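Local atomic coordinates of peroxiredoxin 6 (Arenicola marina, PDB entry 2V2G), a protein that probably reduces hydrogen peroxide and organic hydroperoxides to water and alcohols as a thiol-dependent peroxidase of the Prx6 type. Residues T42-S45 with T46-L49; I160-L163 with Q164-Q168. The protein carries 1 engineered substitution. All blocks are in the same frame, centred on the assembly; numbering follows the deposited sequence.

Contact 1 of 2, residues T42-S45 with T46-L49. Engineered in segment 42-45: Ser-45 (natural residue Cys). With BEZ (benzoic acid), chain E.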
# COMPACT_ATOMS: atom_id res chain seq x y z
N THR A 42 12.94 -18.05 -3.05
CA THR A 42 13.62 -16.93 -2.43
C THR A 42 13.01 -16.67 -1.06
O THR A 42 11.83 -17.00 -0.82
CB THR A 42 13.59 -15.71 -3.33
OG1 THR A 42 12.22 -15.32 -3.50
CG2 THR A 42 14.28 -16.00 -4.64
N PRO A 43 13.85 -16.14 -0.12
CA PRO A 43 13.51 -16.20 1.32
C PRO A 43 12.34 -15.33 1.76
O PRO A 43 11.42 -15.80 2.43
CB PRO A 43 14.84 -15.83 2.02
CG PRO A 43 15.63 -15.10 0.99
CD PRO A 43 15.24 -15.70 -0.35
N VAL A 44 12.38 -14.03 1.47
CA VAL A 44 11.22 -13.16 1.87
C VAL A 44 9.91 -13.67 1.29
O VAL A 44 8.91 -13.71 1.97
CB VAL A 44 11.46 -11.65 1.54
CG1 VAL A 44 10.15 -10.80 1.68
CG2 VAL A 44 12.64 -11.13 2.45
N SER A 45 9.96 -14.03 0.01
CA SER A 45 8.79 -14.55 -0.70
C SER A 45 8.22 -15.77 0.03
O SER A 45 6.98 -15.90 0.16
CB SER A 45 9.11 -14.93 -2.11
OG SER A 45 9.45 -13.79 -2.89
N THR A 46 9.11 -16.59 0.55
CA THR A 46 8.69 -17.80 1.30
C THR A 46 8.00 -17.39 2.58
O THR A 46 6.92 -17.89 2.93
CB THR A 46 9.85 -18.79 1.54
OG1 THR A 46 10.52 -19.07 0.33
CG2 THR A 46 9.36 -20.19 2.09
N THR A 47 8.61 -16.46 3.33
CA THR A 47 7.93 -15.94 4.54
C THR A 47 6.54 -15.33 4.26
O THR A 47 5.63 -15.45 5.07
CB THR A 47 8.80 -14.89 5.33
OG1 THR A 47 8.85 -13.64 4.65
CG2 THR A 47 10.23 -15.46 5.56
N GLU A 48 6.40 -14.64 3.12
CA GLU A 48 5.13 -13.99 2.76
C GLU A 48 4.02 -14.98 2.40
O GLU A 48 2.91 -14.93 3.01
CB GLU A 48 5.34 -13.03 1.61
CG GLU A 48 6.08 -11.80 2.03
CD GLU A 48 6.14 -10.83 0.84
OE1 GLU A 48 6.42 -11.33 -0.24
OE2 GLU A 48 5.82 -9.64 1.01
N LEU A 49 4.31 -15.89 1.48
CA LEU A 49 3.30 -16.91 1.13
C LEU A 49 3.01 -17.80 2.34
O LEU A 49 1.88 -18.23 2.54
CB LEU A 49 3.69 -17.69 -0.13
CG LEU A 49 3.30 -16.99 -1.43
CD1 LEU A 49 4.01 -15.69 -1.69
CD2 LEU A 49 3.50 -17.94 -2.63
C BEZ E . 13.41 -12.58 -1.47
O1 BEZ E . 14.24 -12.65 -0.45
O2 BEZ E . 12.21 -13.07 -1.59
C1 BEZ E . 14.06 -11.86 -2.59
C2 BEZ E . 13.62 -12.07 -3.89
C3 BEZ E . 14.24 -11.41 -4.91
C4 BEZ E . 15.33 -10.58 -4.65
C5 BEZ E . 15.77 -10.34 -3.34
C6 BEZ E . 15.13 -10.99 -2.29
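Two carbonyl oxygens of 42-45, Thr-42 O and Val-44 O, each take a threonine hydroxyl as well as a backbone N-H, but over different spans. Thr-46 OG1 reaches four residues back to Thr-42 O at 2.7 Å, arriving above the carbonyl plane, while Thr-46 N takes the same oxygen at 3.1 Å. Thr-47 OG1 spans only three residues, to Val-44 O, also at 2.7 Å; chi1 of 74° tucks it between its own backbone N and carbonyl carbon, close to the preceding turn. Glu-48 N shares that acceptor at 2.9 Å. Threonine suits both sites because its hydroxyl can serve backbone and neighbour together: Thr-46 OG1 also meets Trp-80 NE1, and Thr-47 OG1 meets Ala-175 N of the second subunit. Exchanging Thr-47 for an alanine would probably leave that Ala-175 N without its acceptor and Val-44 O with one donor where it had two.

The helix start presents its amide N-H groups to a benzoic acid carboxylate, Val-44 N to O1 at 3.0 Å and Ser-45 N to O2 at 2.9 Å. The loop and first turn from Pro-38 to Ser-45 match the PxxxTxxC active-site motif of peroxiredoxins, with Ser-45 an engineered replacement for the predicted peroxidatic cysteine. Glu-48 crosses Val-44, CD lying 4.1 Å from CG1, and hydrophobic Leu-49 lays CD1 near Ser-45 O. Arg-128 of strand 124-133 binds the ligand, Ser-45 OG and the Glu-48 carboxylate, which also pairs with Arg-151. Helix 43-54 thus has helix 74-88 along one flank, where Leu-49 packs on Trp-80 and Val-84, and the second subunit's Met-184 and Thr-173 against Pro-43 and Val-44.

Contact 2 of 2, residues I160-L163 with Q164-Q168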
# COMPACT_ATOMS: atom_id res chain seq x y z
N ILE A 160 -9.23 -4.55 4.02
CA ILE A 160 -10.38 -5.35 3.59
C ILE A 160 -11.59 -5.04 4.46
O ILE A 160 -12.69 -4.78 3.95
CB ILE A 160 -10.12 -6.90 3.55
CG1 ILE A 160 -9.15 -7.18 2.37
CG2 ILE A 160 -11.48 -7.66 3.46
CD1 ILE A 160 -8.49 -8.57 2.46
N ASP A 161 -11.39 -5.02 5.78
CA ASP A 161 -12.50 -4.68 6.72
C ASP A 161 -13.07 -3.31 6.41
O ASP A 161 -14.29 -3.09 6.38
CB ASP A 161 -12.02 -4.80 8.16
CG ASP A 161 -11.73 -6.24 8.54
OD1 ASP A 161 -12.28 -7.16 7.89
OD2 ASP A 161 -11.01 -6.50 9.52
N SER A 162 -12.19 -2.35 6.15
CA SER A 162 -12.65 -0.96 5.81
C SER A 162 -13.41 -0.98 4.51
O SER A 162 -14.53 -0.42 4.40
CB SER A 162 -11.48 -0.01 5.72
OG SER A 162 -11.89 1.26 5.21
N LEU A 163 -12.87 -1.65 3.51
CA LEU A 163 -13.51 -1.64 2.17
C LEU A 163 -14.90 -2.30 2.24
O LEU A 163 -15.80 -1.88 1.55
CB LEU A 163 -12.63 -2.35 1.14
CG LEU A 163 -11.32 -1.65 0.80
CD1 LEU A 163 -10.40 -2.72 0.16
CD2 LEU A 163 -11.55 -0.44 -0.10
N GLN A 164 -15.01 -3.42 2.96
CA GLN A 164 -16.28 -4.17 2.98
C GLN A 164 -17.33 -3.37 3.76
O GLN A 164 -18.50 -3.32 3.35
CB GLN A 164 -16.07 -5.55 3.54
CG GLN A 164 -15.24 -6.42 2.65
CD GLN A 164 -15.13 -7.83 3.13
OE1 GLN A 164 -15.13 -8.11 4.34
NE2 GLN A 164 -15.01 -8.77 2.21
N LEU A 165 -16.88 -2.70 4.82
CA LEU A 165 -17.83 -1.83 5.60
C LEU A 165 -18.31 -0.62 4.80
O LEU A 165 -19.51 -0.31 4.72
CB LEU A 165 -17.10 -1.36 6.86
CG LEU A 165 -17.83 -0.31 7.69
CD1 LEU A 165 -19.16 -0.89 8.28
CD2 LEU A 165 -16.89 0.31 8.76
N THR A 166 -17.36 0.10 4.17
CA THR A 166 -17.71 1.33 3.50
C THR A 166 -18.41 1.10 2.18
O THR A 166 -18.94 2.05 1.60
CB THR A 166 -16.41 2.19 3.31
OG1 THR A 166 -15.49 1.43 2.46
CG2 THR A 166 -15.77 2.54 4.68
N ALA A 167 -18.36 -0.13 1.63
CA ALA A 167 -19.22 -0.54 0.50
C ALA A 167 -20.69 -0.54 0.88
O ALA A 167 -21.53 -0.36 0.01
CB ALA A 167 -18.83 -1.92 0.02
N GLN A 168 -20.97 -0.85 2.13
CA GLN A 168 -22.34 -1.06 2.61
C GLN A 168 -22.96 0.14 3.35
O GLN A 168 -24.19 0.30 3.34
CB GLN A 168 -22.34 -2.22 3.59
CG GLN A 168 -21.98 -3.57 3.06
CD GLN A 168 -21.98 -4.59 4.22
OE1 GLN A 168 -23.05 -5.04 4.65
NE2 GLN A 168 -20.80 -4.88 4.77
O HOH W 1 -14.99 -7.40 6.89
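On helix 153-168, which packs against the central sheet of the thioredoxin fold, Gln-164 lies along Ile-160 one turn earlier. On this close-packed side Ile-160 CG2 presses on the amide carbon CD of Gln-164 at 3.7 Å. The branched bulk of Ile-160 fills in against Val-33, Val-64 and Ile-132, and Leu-163 continues the apolar face over Trp-31 and Ile-132. Glutamine fits at the margin of this face, because its extended chain covers Ile-160 while its amide remains able to bond beyond it.

Another tight spot is Ser-162 O, gripped twice by Thr-166, through N at 2.9 Å and through OG1 at 2.8 Å. The hydroxyl is brought there by chi1 of 62° and comes in above the carbonyl plane. Small Ser-162 lies where chains meet, its OG hydrogen-bonded to Thr-173 OG1 of its own chain and to Thr-149 OG1 of the second subunit.

The wetter side is looser. A water there donates to Asp-161 OD1 at 2.9 Å and to Gln-164 OE1 at 2.7 Å, bridging side chains that do not meet directly; Arg-62 links them too, by a salt bridge to Asp-161 and through its O to Gln-164 NE2. Further along, Ala-167 and Gln-168 are exposed. Even so, the long side chain of Gln-168 folds back, and its NE2 donates to Gln-164 O at 3.1 Å, nearly straight at 166°, with that oxygen in the plane of the Gln-168 amide.

In the fold
Contacts 1 and 2 lie on opposite sides of the chain's centre, their own centres 28 Å apart and their nearest atoms about 13 Å apart, so they do not touch. Contact 1 forms part of the benzoic acid pocket at the predicted active site, whereas contact 2 lies away from the annotated sites of its chain. The dimer brings the two regions into relation: Thr-173 of one subunit bonds Ser-162 of that subunit's contact 2 and packs on Val-44 of contact 1 in the other. Consistent with this, the Thr-166 side chain is about 9 Å from a bound benzoic acid, probably that of the partner subunit.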